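Local atomic coordinates of enoyl-CoA hydratase/isomerase (PDB entry 3LAO), a protein that probably adds water to the double bond of a steroid side-chain enoyl-CoA thioester, acting as a homotrimer of the enoyl-CoA hydratase/isomerase family. Residues B[109-114]-B[198-203]; B[20-25]-B[206-211]; B[174-179]-B[184-189]; B[50-55]-B[92-97]; B[156-161]-B[165-170]. One frame throughout, in Å; residues are numbered along the deposited sequence.

Interaction 1: residues B[109-114]-B[198-203]; sequences VVAVQG and ARALEY
Helix 196-209 packs on the six-stranded sheet of the crotonase fold, and here it meets strand 108-112 through Ala200, which faces Val109 and Ala111. The 5.8 Å between the CA atoms of Ala111 and Ala200 shows how close the layers come where two alanines face each other. Ala200 CB touches two residues on one side of the strand, Val109 CG1 at 3.6 Å and Ala111 CB at 3.7 Å. With CG1 of Val109 opposite the backbone N (chi1 164°), this branch points at Ala200, also lying 3.6 Å from Ala200 O, while CG2 meets Ile207 further along the same helix. No hydrogen bond crosses this buried contact, and the side chains that meet are apolar. Val110, the residue between the two, points away from the helix and packs on Phe69 and Ala127. One turn after Arg199, Tyr203 starts toward the strand but its ring leads off, and its OH lies in the plane of the Arg199 guanidinium, at the edge. Tyr203 also packs on Arg168 of the second subunit. Alternate strand residues facing the helix while those between face the other layer is the pattern of an alpha/beta sandwich, here the layered core of the crotonase fold.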
# COMPACT_ATOMS: atom_id res chain seq x y z
N VAL B 109 10.33 17.01 -6.07
CA VAL B 109 9.33 17.59 -5.20
C VAL B 109 8.43 18.38 -6.13
O VAL B 109 8.91 19.00 -7.08
CB VAL B 109 9.97 18.56 -4.20
CG1 VAL B 109 8.89 19.45 -3.56
CG2 VAL B 109 10.76 17.80 -3.16
N VAL B 110 7.13 18.35 -5.88
CA VAL B 110 6.24 19.07 -6.75
C VAL B 110 5.28 19.98 -5.98
O VAL B 110 4.72 19.58 -4.94
CB VAL B 110 5.46 18.11 -7.68
CG1 VAL B 110 4.45 17.22 -6.86
CG2 VAL B 110 4.74 18.94 -8.72
N ALA B 111 5.10 21.18 -6.51
CA ALA B 111 4.12 22.15 -5.98
C ALA B 111 2.96 22.36 -6.97
O ALA B 111 3.19 22.68 -8.13
CB ALA B 111 4.81 23.49 -5.69
N VAL B 112 1.72 22.22 -6.50
CA VAL B 112 0.53 22.38 -7.36
C VAL B 112 -0.53 23.33 -6.80
O VAL B 112 -0.81 23.35 -5.60
CB VAL B 112 -0.22 21.07 -7.56
CG1 VAL B 112 0.69 19.98 -8.12
CG2 VAL B 112 -0.77 20.67 -6.28
N GLN B 113 -1.18 24.05 -7.71
CA GLN B 113 -2.20 25.02 -7.35
C GLN B 113 -3.31 25.09 -8.40
O GLN B 113 -3.08 24.84 -9.60
CB GLN B 113 -1.60 26.42 -7.25
CG GLN B 113 -1.41 27.12 -8.61
CD GLN B 113 -0.13 26.71 -9.34
OE1 GLN B 113 0.23 25.52 -9.40
NE2 GLN B 113 0.54 27.71 -9.95
N GLY B 114 -4.49 25.47 -7.93
CA GLY B 114 -5.62 25.72 -8.80
C GLY B 114 -6.26 24.48 -9.42
O GLY B 114 -7.10 23.84 -8.80
N ALA B 198 6.94 28.02 -1.90
CA ALA B 198 7.87 28.29 -0.80
C ALA B 198 8.04 27.04 0.05
O ALA B 198 9.14 26.72 0.54
CB ALA B 198 7.41 29.41 0.05
N ARG B 199 6.94 26.33 0.22
CA ARG B 199 6.91 25.14 1.05
C ARG B 199 7.60 23.97 0.36
O ARG B 199 8.44 23.30 0.96
CB ARG B 199 5.48 24.78 1.38
CG ARG B 199 5.40 23.75 2.45
CD ARG B 199 6.20 24.20 3.67
NE ARG B 199 6.42 23.07 4.55
CZ ARG B 199 6.82 23.16 5.81
NH1 ARG B 199 7.02 24.36 6.35
NH2 ARG B 199 7.00 22.05 6.53
N ALA B 200 7.27 23.74 -0.90
CA ALA B 200 7.99 22.76 -1.70
C ALA B 200 9.51 22.97 -1.66
O ALA B 200 10.28 22.03 -1.49
CB ALA B 200 7.46 22.75 -3.17
N LEU B 201 9.93 24.23 -1.78
CA LEU B 201 11.34 24.60 -1.65
C LEU B 201 11.97 24.19 -0.30
O LEU B 201 13.02 23.59 -0.27
CB LEU B 201 11.55 26.10 -1.93
CG LEU B 201 11.55 26.43 -3.41
CD1 LEU B 201 11.62 27.93 -3.74
CD2 LEU B 201 12.71 25.68 -4.04
N GLU B 202 11.31 24.50 0.81
CA GLU B 202 11.84 24.07 2.09
C GLU B 202 12.08 22.54 2.15
O GLU B 202 13.11 22.08 2.66
CB GLU B 202 10.88 24.48 3.21
CG GLU B 202 10.29 25.85 3.04
CD GLU B 202 9.55 26.32 4.30
OE1 GLU B 202 9.64 25.64 5.34
OE2 GLU B 202 8.88 27.38 4.24
N TYR B 203 11.13 21.75 1.64
CA TYR B 203 11.28 20.29 1.60
C TYR B 203 12.46 19.87 0.76
O TYR B 203 13.14 18.91 1.08
CB TYR B 203 10.03 19.58 1.02
CG TYR B 203 8.92 19.37 2.02
CD1 TYR B 203 9.01 18.35 2.99
CD2 TYR B 203 7.77 20.18 2.02
CE1 TYR B 203 7.98 18.15 3.93
CE2 TYR B 203 6.72 19.97 2.95
CZ TYR B 203 6.84 18.96 3.90
OH TYR B 203 5.84 18.75 4.82

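Interaction 2: residues B[20-25]-B[206-211]; sequences GHLFLI and RIARAA
Ala208 CB sits against two consecutive residues, 3.9 Å from Leu22 CD2 and 4.1 Å from His21 CB. These are the direct contacts between 20-25 and 206-211, both apolar, and no hydrogen bond crosses. The methyl of Ala208 points at the strand start, where the CA atoms of His21 and Ala208 are 6.5 Å apart. The Leu22 side chain begins roughly broadside to the helix; chi1 (-55°) sends CG alongside the backbone N, and chi2 (-167°) then sets which methyl, CD2, arrives at Ala208. His21 takes part through CB alone; it is exposed whereas Leu22 and Ala208 are buried, so the contact lies at the edge of the core.

In the next shell, Leu22 also packs on Ala204 and Glu205, one turn earlier on the same helix. Arg58 ties the two chain parts together: its NH1 bonds to Ala208 O, while its backbone bonds to that of His21. Two backbone bonds spanning three residues run from Arg209 N to Arg206 O at 3.3 Å and from Ala210 N to Ile207 O at 3.2 Å. Farther out, Arg206 forms a salt bridge with Asp174 of the second subunit, and Ala211 takes the N-cap position of helix 212-222. A helix end packed by a small residue on the beginning of a sheet strand fits the alpha/beta layering of the crotonase fold.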
# COMPACT_ATOMS: atom_id res chain seq x y z
N GLY B 20 21.49 26.94 -6.20
CA GLY B 20 22.32 26.09 -5.37
C GLY B 20 22.20 24.64 -5.80
O GLY B 20 22.38 24.33 -6.99
N HIS B 21 21.89 23.75 -4.86
CA HIS B 21 21.71 22.35 -5.20
C HIS B 21 20.29 22.04 -5.72
O HIS B 21 19.94 20.87 -5.97
CB HIS B 21 22.07 21.43 -3.99
CG HIS B 21 23.52 21.49 -3.62
ND1 HIS B 21 23.95 21.72 -2.33
CD2 HIS B 21 24.64 21.38 -4.38
CE1 HIS B 21 25.27 21.74 -2.31
NE2 HIS B 21 25.72 21.54 -3.54
N LEU B 22 19.45 23.07 -5.85
CA LEU B 22 18.08 22.83 -6.33
C LEU B 22 17.94 23.10 -7.84
O LEU B 22 18.53 24.05 -8.39
CB LEU B 22 17.07 23.70 -5.57
CG LEU B 22 17.08 23.58 -4.05
CD1 LEU B 22 15.87 24.23 -3.51
CD2 LEU B 22 17.16 22.10 -3.61
N PHE B 23 17.15 22.26 -8.50
CA PHE B 23 16.94 22.39 -9.94
C PHE B 23 15.45 22.72 -10.13
O PHE B 23 14.57 21.87 -9.88
CB PHE B 23 17.39 21.11 -10.69
CG PHE B 23 17.43 21.26 -12.19
CD1 PHE B 23 16.33 20.97 -12.96
CD2 PHE B 23 18.54 21.75 -12.82
CE1 PHE B 23 16.34 21.17 -14.32
CE2 PHE B 23 18.56 21.93 -14.18
CZ PHE B 23 17.45 21.65 -14.92
N LEU B 24 15.16 23.96 -10.52
CA LEU B 24 13.75 24.38 -10.63
C LEU B 24 13.19 24.29 -12.04
O LEU B 24 13.74 24.86 -12.97
CB LEU B 24 13.54 25.79 -10.07
CG LEU B 24 13.60 25.98 -8.55
CD1 LEU B 24 14.73 25.29 -7.92
CD2 LEU B 24 13.70 27.45 -8.24
N ILE B 25 12.07 23.60 -12.19
CA ILE B 25 11.43 23.40 -13.49
C ILE B 25 9.99 23.94 -13.40
O ILE B 25 9.19 23.49 -12.56
CB ILE B 25 11.42 21.92 -13.89
CG1 ILE B 25 12.84 21.33 -13.85
CG2 ILE B 25 10.82 21.69 -15.26
CD1 ILE B 25 12.91 19.83 -14.18
N ARG B 206 15.64 20.55 2.40
CA ARG B 206 15.90 19.51 3.38
C ARG B 206 16.50 18.20 2.77
O ARG B 206 17.39 17.61 3.36
CB ARG B 206 14.65 19.25 4.22
CG ARG B 206 14.97 18.73 5.61
CD ARG B 206 15.08 19.87 6.60
NE ARG B 206 14.18 19.71 7.74
CZ ARG B 206 12.84 19.74 7.68
NH1 ARG B 206 12.21 19.88 6.51
NH2 ARG B 206 12.14 19.60 8.80
N ILE B 207 16.01 17.78 1.60
CA ILE B 207 16.48 16.59 0.92
C ILE B 207 17.88 16.88 0.39
O ILE B 207 18.76 16.01 0.36
CB ILE B 207 15.55 16.23 -0.29
CG1 ILE B 207 14.19 15.69 0.18
CG2 ILE B 207 16.21 15.27 -1.30
CD1 ILE B 207 13.13 15.60 -0.99
N ALA B 208 18.10 18.12 -0.04
CA ALA B 208 19.43 18.48 -0.51
C ALA B 208 20.53 18.53 0.59
O ALA B 208 21.70 18.57 0.25
CB ALA B 208 19.41 19.82 -1.32
N ARG B 209 20.17 18.52 1.86
CA ARG B 209 21.20 18.47 2.89
C ARG B 209 21.60 17.04 3.20
O ARG B 209 22.69 16.80 3.74
CB ARG B 209 20.84 19.28 4.15
CG ARG B 209 21.31 20.75 4.04
CD ARG B 209 21.96 21.26 5.35
NE ARG B 209 23.13 20.49 5.74
CZ ARG B 209 23.23 19.79 6.86
NH1 ARG B 209 22.23 19.77 7.72
NH2 ARG B 209 24.35 19.12 7.13
N ALA B 210 20.75 16.09 2.81
CA ALA B 210 21.10 14.68 2.96
C ALA B 210 22.33 14.31 2.09
O ALA B 210 22.68 15.01 1.16
CB ALA B 210 19.90 13.81 2.60
N ALA B 211 23.00 13.22 2.42
CA ALA B 211 24.06 12.71 1.57
C ALA B 211 23.53 12.15 0.24
O ALA B 211 22.68 11.23 0.23
CB ALA B 211 24.87 11.61 2.33

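Interaction 3: residues B[174-179]-B[184-189]; sequences DEFDAD and MRLLTE
Phe176 meets Met184, a selenomethionine, and Leu186 across the turn. Its CG lies between the backbone N and the carbonyl carbon (chi1 48°), which turns the ring toward 184-189. Met184 CE stands over one ring face, 3.9 Å from the centroid and 26° off the normal: a CH-pi contact displaced toward the rim, nearest CE2 at 3.6 Å. Leu186 CD1 comes obliquely to the same Phe176 CE2, at 4.0 Å, with its side chain crossing the phenylalanine at about a right angle. The rings of Phe138 and Tyr169 also meet Phe176.

Asp177 turns its CB away and caps the helix that follows: Asp179 N gives a weak bond to Asp177 OD1 (3.3 Å, 127°), and Glu180 N uses the same oxygen. Next, Ala178 offers mainly backbone, with its O 3.5 Å from Leu187 CD1; the Ala178 CB is farther from that methyl, at 4.4 Å. Leu187 in turn packs on Met124, Ala130 and Ala132, reaching helix 119-125 and strand 129-133. The chain leaves the short helix at Arg185 with positive phi in a Schellman motif. The whole is a short helix with an aspartate N-cap and a Schellman C-terminus, whose flanking segments pack on each other over apolar side chains.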
# COMPACT_ATOMS: atom_id res chain seq x y z
N ASP B 174 -15.24 12.14 -10.79
CA ASP B 174 -15.61 13.17 -9.81
C ASP B 174 -14.44 14.02 -9.38
O ASP B 174 -13.29 13.55 -9.34
CB ASP B 174 -16.27 12.55 -8.58
CG ASP B 174 -17.75 12.31 -8.78
OD1 ASP B 174 -18.38 13.10 -9.52
OD2 ASP B 174 -18.30 11.33 -8.21
N GLU B 175 -14.75 15.25 -9.03
CA GLU B 175 -13.77 16.25 -8.63
C GLU B 175 -13.48 16.14 -7.12
O GLU B 175 -14.39 15.86 -6.34
CB GLU B 175 -14.32 17.64 -8.90
CG GLU B 175 -13.29 18.75 -8.73
CD GLU B 175 -13.82 20.14 -9.10
OE1 GLU B 175 -14.02 20.40 -10.31
OE2 GLU B 175 -14.02 20.97 -8.18
N PHE B 176 -12.22 16.33 -6.72
CA PHE B 176 -11.90 16.43 -5.30
C PHE B 176 -10.96 17.56 -5.08
O PHE B 176 -10.37 18.07 -6.03
CB PHE B 176 -11.31 15.14 -4.73
CG PHE B 176 -10.19 14.53 -5.56
CD1 PHE B 176 -10.48 13.86 -6.74
CD2 PHE B 176 -8.86 14.57 -5.10
CE1 PHE B 176 -9.48 13.29 -7.48
CE2 PHE B 176 -7.86 14.00 -5.82
CZ PHE B 176 -8.16 13.34 -7.02
N ASP B 177 -10.85 18.01 -3.83
CA ASP B 177 -9.96 19.13 -3.56
C ASP B 177 -8.72 18.66 -2.79
O ASP B 177 -8.55 17.46 -2.51
CB ASP B 177 -10.68 20.31 -2.86
CG ASP B 177 -11.18 19.97 -1.45
OD1 ASP B 177 -10.91 18.85 -0.98
OD2 ASP B 177 -11.87 20.83 -0.82
N ALA B 178 -7.87 19.64 -2.48
CA ALA B 178 -6.62 19.41 -1.79
C ALA B 178 -6.79 18.63 -0.48
O ALA B 178 -5.94 17.80 -0.13
CB ALA B 178 -5.93 20.71 -1.54
N ASP B 179 -7.87 18.89 0.25
CA ASP B 179 -8.00 18.23 1.55
C ASP B 179 -8.33 16.76 1.41
O ASP B 179 -7.86 15.91 2.21
CB ASP B 179 -8.98 18.97 2.45
CG ASP B 179 -8.35 20.19 3.10
OD1 ASP B 179 -8.89 21.30 2.95
OD2 ASP B 179 -7.29 20.04 3.75
N MSE B 184 -6.24 10.97 1.27
CA MSE B 184 -5.98 9.77 0.52
C MSE B 184 -4.48 9.59 0.31
O MSE B 184 -4.08 8.67 -0.41
CB MSE B 184 -6.66 9.85 -0.86
CG MSE B 184 -8.19 9.82 -0.84
SE MSE B 184 -9.05 9.66 -2.65
CE MSE B 184 -8.41 11.35 -3.42
N ARG B 185 -3.67 10.47 0.90
CA ARG B 185 -2.20 10.34 0.85
C ARG B 185 -1.58 10.58 -0.53
O ARG B 185 -0.57 9.97 -0.89
CB ARG B 185 -1.78 8.95 1.37
CG ARG B 185 -2.02 8.84 2.86
CD ARG B 185 -1.79 7.41 3.36
NE ARG B 185 -1.51 6.45 2.29
CZ ARG B 185 -1.10 5.19 2.51
NH1 ARG B 185 -0.94 4.75 3.77
NH2 ARG B 185 -0.86 4.36 1.48
N LEU B 186 -2.19 11.46 -1.31
CA LEU B 186 -1.59 11.85 -2.58
C LEU B 186 -0.69 13.07 -2.39
O LEU B 186 0.17 13.35 -3.20
CB LEU B 186 -2.68 12.11 -3.63
CG LEU B 186 -3.81 11.09 -3.78
CD1 LEU B 186 -4.86 11.64 -4.71
CD2 LEU B 186 -3.36 9.76 -4.30
N LEU B 187 -0.88 13.80 -1.31
CA LEU B 187 -0.13 15.02 -1.08
C LEU B 187 0.63 14.79 0.16
O LEU B 187 0.25 13.95 0.96
CB LEU B 187 -1.08 16.18 -0.75
CG LEU B 187 -1.86 16.47 -2.01
CD1 LEU B 187 -2.86 17.59 -1.81
CD2 LEU B 187 -0.82 16.84 -3.03
N THR B 188 1.70 15.56 0.34
CA THR B 188 2.46 15.48 1.56
C THR B 188 1.85 16.49 2.48
O THR B 188 1.74 16.25 3.68
CB THR B 188 3.94 15.86 1.29
OG1 THR B 188 4.41 15.23 0.09
CG2 THR B 188 4.83 15.47 2.47
N GLU B 189 1.45 17.62 1.91
CA GLU B 189 0.97 18.73 2.73
C GLU B 189 0.02 19.67 1.97
O GLU B 189 0.19 19.91 0.78
CB GLU B 189 2.16 19.53 3.27
CG GLU B 189 1.79 20.45 4.43
CD GLU B 189 3.01 21.16 5.03
OE1 GLU B 189 4.10 20.55 5.06
OE2 GLU B 189 2.88 22.34 5.45

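Interaction 4: residues B[50-55]-B[92-97]; sequences EYERSE and GGVDPW
Two kinds of contact join Glu52 and Arg53, in the C-terminal part of helix 38-53, to the loop 92-97. The apolar one pairs the Glu52 methylene CG with Val94 CG2 at 3.8 Å, the two side chains crossing at about a right angle. The first torsion of Glu52 (chi1 -72°) places CG at the valine, and the bend at chi2 turns the carboxylate away: OE2 bonds to Ser105 OG and to a bound glycerol, probably from the crystallisation liquor. Val94 is buried, packs also on Met48 and is tied by backbone hydrogen bonding to Ala45 of the same helix.

The polar approach is between Arg53 NH1 and Gly92 O, 2.6 Å apart. The oxygen is at the guanidinium edge, in its plane, yet almost on the extension of the CZ-NH1 bond (about 174° at NH1), so that neither N-H points straight at it and no hydrogen bond can be assigned. Both residues are exposed and touch a crystal neighbour, which makes this short distance less telling.

Within the loop, Asp95 OD1 accepts a weak bond from Trp97 N (2.8 Å, 130°), and OD2 receives Val99 N and Val100 N, bonds that help shape the turn. The chemistry implies a buried apolar contact at Val94 and, on the exposed side, an approach of charge and carbonyl dipole that is probably only loosely directional.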
# COMPACT_ATOMS: atom_id res chain seq x y z
N GLU B 50 18.10 16.74 -18.07
CA GLU B 50 19.20 17.61 -17.71
C GLU B 50 19.45 17.65 -16.18
O GLU B 50 20.61 17.72 -15.73
CB GLU B 50 19.00 19.00 -18.34
CG GLU B 50 19.54 20.17 -17.48
CD GLU B 50 19.24 21.59 -18.07
OE1 GLU B 50 18.17 21.78 -18.73
OE2 GLU B 50 20.10 22.50 -17.84
N TYR B 51 18.38 17.63 -15.39
CA TYR B 51 18.48 17.44 -13.94
C TYR B 51 19.24 16.14 -13.63
O TYR B 51 20.18 16.14 -12.85
CB TYR B 51 17.09 17.40 -13.29
CG TYR B 51 17.04 16.89 -11.83
CD1 TYR B 51 17.77 17.51 -10.84
CD2 TYR B 51 16.21 15.82 -11.46
CE1 TYR B 51 17.74 17.07 -9.52
CE2 TYR B 51 16.15 15.37 -10.15
CZ TYR B 51 16.92 16.00 -9.18
OH TYR B 51 16.88 15.58 -7.89
N GLU B 52 18.84 15.03 -14.24
CA GLU B 52 19.55 13.77 -14.05
C GLU B 52 21.06 13.88 -14.29
O GLU B 52 21.87 13.25 -13.60
CB GLU B 52 18.99 12.68 -14.96
CG GLU B 52 17.61 12.18 -14.55
CD GLU B 52 17.68 11.31 -13.31
OE1 GLU B 52 16.88 11.58 -12.37
OE2 GLU B 52 18.54 10.39 -13.28
N ARG B 53 21.46 14.66 -15.28
CA ARG B 53 22.88 14.72 -15.64
C ARG B 53 23.62 15.84 -14.94
O ARG B 53 24.81 15.97 -15.11
CB ARG B 53 23.05 14.84 -17.16
CG ARG B 53 22.92 13.51 -17.87
CD ARG B 53 22.92 13.72 -19.37
NE ARG B 53 21.56 13.62 -19.90
CZ ARG B 53 20.85 14.65 -20.31
NH1 ARG B 53 19.64 14.43 -20.79
NH2 ARG B 53 21.35 15.88 -20.25
N SER B 54 22.89 16.66 -14.18
CA SER B 54 23.42 17.78 -13.42
C SER B 54 24.02 17.30 -12.08
O SER B 54 23.34 17.19 -11.06
CB SER B 54 22.31 18.76 -13.14
OG SER B 54 22.79 19.94 -12.53
N GLU B 55 25.31 17.03 -12.13
CA GLU B 55 26.13 16.63 -11.00
C GLU B 55 25.79 17.25 -9.66
O GLU B 55 25.86 16.57 -8.65
CB GLU B 55 27.58 16.98 -11.33
CG GLU B 55 28.13 16.23 -12.53
CD GLU B 55 28.21 14.73 -12.29
OE1 GLU B 55 27.17 14.11 -11.94
OE2 GLU B 55 29.31 14.17 -12.45
N GLY B 92 17.81 11.22 -24.33
CA GLY B 92 18.19 11.99 -23.16
C GLY B 92 17.09 12.89 -22.59
O GLY B 92 17.39 13.88 -21.92
N GLY B 93 15.83 12.57 -22.85
CA GLY B 93 14.76 13.06 -22.01
C GLY B 93 14.46 11.95 -21.02
O GLY B 93 14.77 10.80 -21.29
N VAL B 94 13.87 12.29 -19.89
CA VAL B 94 13.33 11.31 -18.93
C VAL B 94 11.82 11.55 -18.84
O VAL B 94 11.38 12.69 -18.76
CB VAL B 94 13.94 11.59 -17.54
CG1 VAL B 94 13.33 10.68 -16.48
CG2 VAL B 94 15.46 11.47 -17.59
N ASP B 95 11.02 10.49 -18.90
CA ASP B 95 9.57 10.58 -18.81
C ASP B 95 9.13 11.15 -17.45
O ASP B 95 9.39 10.56 -16.41
CB ASP B 95 8.98 9.19 -19.02
CG ASP B 95 7.47 9.19 -19.01
OD1 ASP B 95 6.89 10.27 -18.80
OD2 ASP B 95 6.86 8.12 -19.21
N PRO B 96 8.52 12.35 -17.46
CA PRO B 96 7.96 12.96 -16.26
C PRO B 96 6.98 12.04 -15.57
O PRO B 96 6.95 11.98 -14.35
CB PRO B 96 7.20 14.18 -16.82
CG PRO B 96 8.05 14.56 -18.01
CD PRO B 96 8.43 13.25 -18.63
N TRP B 97 6.16 11.35 -16.34
CA TRP B 97 5.22 10.40 -15.81
C TRP B 97 5.81 9.11 -15.26
O TRP B 97 5.10 8.27 -14.72
CB TRP B 97 4.14 10.14 -16.84
CG TRP B 97 3.21 11.34 -16.80
CD1 TRP B 97 2.11 11.48 -16.03
CD2 TRP B 97 3.37 12.57 -17.50
NE1 TRP B 97 1.55 12.71 -16.22
CE2 TRP B 97 2.31 13.40 -17.12
CE3 TRP B 97 4.31 13.05 -18.42
CZ2 TRP B 97 2.14 14.69 -17.63
CZ3 TRP B 97 4.16 14.33 -18.91
CH2 TRP B 97 3.08 15.14 -18.51

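Interaction 5: residues B[156-161]-B[165-170]; sequences RFPRAA and DAMRYI
The Phe157 ring carries much of the contact. Ala166 CB, Ile170 CG1 and Tyr169 CB all approach it obliquely, Ala166 CB 3.4 Å from Phe157 CD1 and Ile170 CG1 3.8 Å from Phe157 CD2, while Ala161 CB from its own helix lies in plane at the ring edge. CG of Phe157 is opposite the backbone N (chi1 -157°), which directs the ring at helix 163-170. The second ring, that of Tyr169, has Arg168 CG over one face, and its OH bonds to Glu180.

Beside the phenylalanine, Pro158 CG meets the CE of Met167, a selenomethionine, at 3.7 Å; that chain folds back at its second and third torsions to reach the proline. Two waters bridge the polar ends. One links Ala161 O to Asp165 N, each at 3.0 Å; the other donates to Ala161 O (2.8 Å) and to Asp165 OD2 (3.1 Å), an oxygen that also pairs with Arg183.

The short axes pass 8.8 Å apart at 134°, about midway between perpendicular and antiparallel. Phe157 also packs on Leu125 of helix 119-125, and Ala160 on Leu186, while Ala160 O accepts from Arg185 of the third subunit, placing this helix pair between the chain's core and the trimer interface.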
# COMPACT_ATOMS: atom_id res chain seq x y z
N ARG B 156 -0.34 4.00 -9.11
CA ARG B 156 0.12 4.88 -8.05
C ARG B 156 -1.07 5.37 -7.24
O ARG B 156 -1.04 5.38 -6.00
CB ARG B 156 0.95 6.03 -8.61
CG ARG B 156 2.14 5.51 -9.41
CD ARG B 156 3.40 6.36 -9.28
NE ARG B 156 4.47 5.78 -10.10
CZ ARG B 156 4.85 6.22 -11.30
NH1 ARG B 156 4.28 7.31 -11.85
NH2 ARG B 156 5.82 5.56 -11.95
N PHE B 157 -2.14 5.76 -7.94
CA PHE B 157 -3.33 6.22 -7.27
C PHE B 157 -3.85 5.15 -6.24
O PHE B 157 -3.99 5.45 -5.05
CB PHE B 157 -4.37 6.61 -8.31
CG PHE B 157 -5.41 7.59 -7.82
CD1 PHE B 157 -5.79 7.61 -6.49
CD2 PHE B 157 -6.02 8.46 -8.70
CE1 PHE B 157 -6.75 8.47 -6.04
CE2 PHE B 157 -7.00 9.33 -8.26
CZ PHE B 157 -7.37 9.33 -6.92
N PRO B 158 -4.09 3.90 -6.69
CA PRO B 158 -4.55 2.89 -5.72
C PRO B 158 -3.54 2.58 -4.63
O PRO B 158 -3.97 2.35 -3.51
CB PRO B 158 -4.81 1.64 -6.57
CG PRO B 158 -4.95 2.14 -8.00
CD PRO B 158 -4.24 3.45 -8.10
N ARG B 159 -2.24 2.56 -4.95
CA ARG B 159 -1.17 2.41 -3.94
C ARG B 159 -1.26 3.49 -2.89
O ARG B 159 -1.24 3.19 -1.72
CB ARG B 159 0.23 2.43 -4.56
CG ARG B 159 0.49 1.28 -5.51
CD ARG B 159 0.11 -0.05 -4.86
NE ARG B 159 0.29 -1.17 -5.77
CZ ARG B 159 -0.65 -2.07 -6.05
NH1 ARG B 159 -0.38 -3.04 -6.91
NH2 ARG B 159 -1.85 -2.01 -5.48
N ALA B 160 -1.40 4.76 -3.31
CA ALA B 160 -1.57 5.81 -2.32
C ALA B 160 -2.91 5.69 -1.60
O ALA B 160 -2.94 5.57 -0.36
CB ALA B 160 -1.43 7.17 -2.93
N ALA B 161 -4.01 5.72 -2.36
CA ALA B 161 -5.34 5.92 -1.75
C ALA B 161 -6.01 4.62 -1.24
O ALA B 161 -6.97 4.67 -0.48
CB ALA B 161 -6.28 6.70 -2.72
N ASP B 165 -11.03 3.81 -2.72
CA ASP B 165 -11.03 5.26 -2.82
C ASP B 165 -10.46 5.74 -4.14
O ASP B 165 -10.85 6.78 -4.67
CB ASP B 165 -10.31 5.91 -1.65
CG ASP B 165 -11.22 6.08 -0.44
OD1 ASP B 165 -12.42 5.72 -0.51
OD2 ASP B 165 -10.75 6.59 0.60
N ALA B 166 -9.54 4.98 -4.71
CA ALA B 166 -9.03 5.41 -5.99
C ALA B 166 -10.06 5.11 -7.09
O ALA B 166 -10.22 5.89 -8.02
CB ALA B 166 -7.68 4.75 -6.29
N MSE B 167 -10.75 3.99 -6.95
CA MSE B 167 -11.78 3.64 -7.92
C MSE B 167 -12.94 4.65 -7.88
O MSE B 167 -13.43 5.05 -8.93
CB MSE B 167 -12.23 2.18 -7.77
CG MSE B 167 -11.17 1.13 -8.22
SE MSE B 167 -10.17 1.51 -9.93
CE MSE B 167 -8.52 2.25 -9.13
N ARG B 168 -13.32 5.09 -6.70
CA ARG B 168 -14.39 6.06 -6.54
C ARG B 168 -14.20 7.37 -7.32
O ARG B 168 -15.16 8.03 -7.65
CB ARG B 168 -14.61 6.32 -5.05
CG ARG B 168 -14.85 7.75 -4.70
CD ARG B 168 -16.28 7.95 -4.30
NE ARG B 168 -16.59 9.35 -4.02
CZ ARG B 168 -16.99 10.22 -4.94
NH1 ARG B 168 -17.11 9.86 -6.20
NH2 ARG B 168 -17.25 11.46 -4.58
N TYR B 169 -12.96 7.74 -7.62
CA TYR B 169 -12.66 8.93 -8.44
C TYR B 169 -12.23 8.60 -9.86
O TYR B 169 -12.55 9.30 -10.80
CB TYR B 169 -11.58 9.81 -7.79
CG TYR B 169 -12.10 10.45 -6.55
CD1 TYR B 169 -12.99 11.52 -6.63
CD2 TYR B 169 -11.74 9.98 -5.28
CE1 TYR B 169 -13.50 12.11 -5.48
CE2 TYR B 169 -12.25 10.56 -4.13
CZ TYR B 169 -13.13 11.62 -4.24
OH TYR B 169 -13.63 12.20 -3.12
N ILE B 170 -11.47 7.53 -10.02
CA ILE B 170 -11.03 7.16 -11.34
C ILE B 170 -12.24 6.75 -12.20
O ILE B 170 -12.39 7.22 -13.32
CB ILE B 170 -10.02 6.01 -11.26
CG1 ILE B 170 -8.68 6.51 -10.68
CG2 ILE B 170 -9.77 5.40 -12.62
CD1 ILE B 170 -7.81 5.35 -10.17
O HOH W 1 -9.37 2.94 -0.32
O HOH W 2 -7.78 6.76 1.28

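Interactions 1 and 2 share helix 196-209 and one sheet, their centres 13 Å apart, and join where Leu201 CD2 meets Leu22 CD1 at 3.5 Å. Interaction 2 continues into interaction 4 through Phe23 CB and Tyr51 CD1, 3.6 Å apart. Tyr203 OH, 2.5 Å from Glu189 OE1 in a probable hydrogen bond, connects interaction 1 to interaction 3, which is joined to interaction 5 by the salt bridge Asp174 OD2 to Arg168 NH1 at 2.8 Å. Although 27 Å separates their centres, interactions 4 and 5 meet at Trp97 O and Arg156 NH1 (3.1 Å). Interactions 1, 2, 3 and 5 reach neighbouring subunits, between which the substrate probably binds in elongated tunnels; interaction 4 does not.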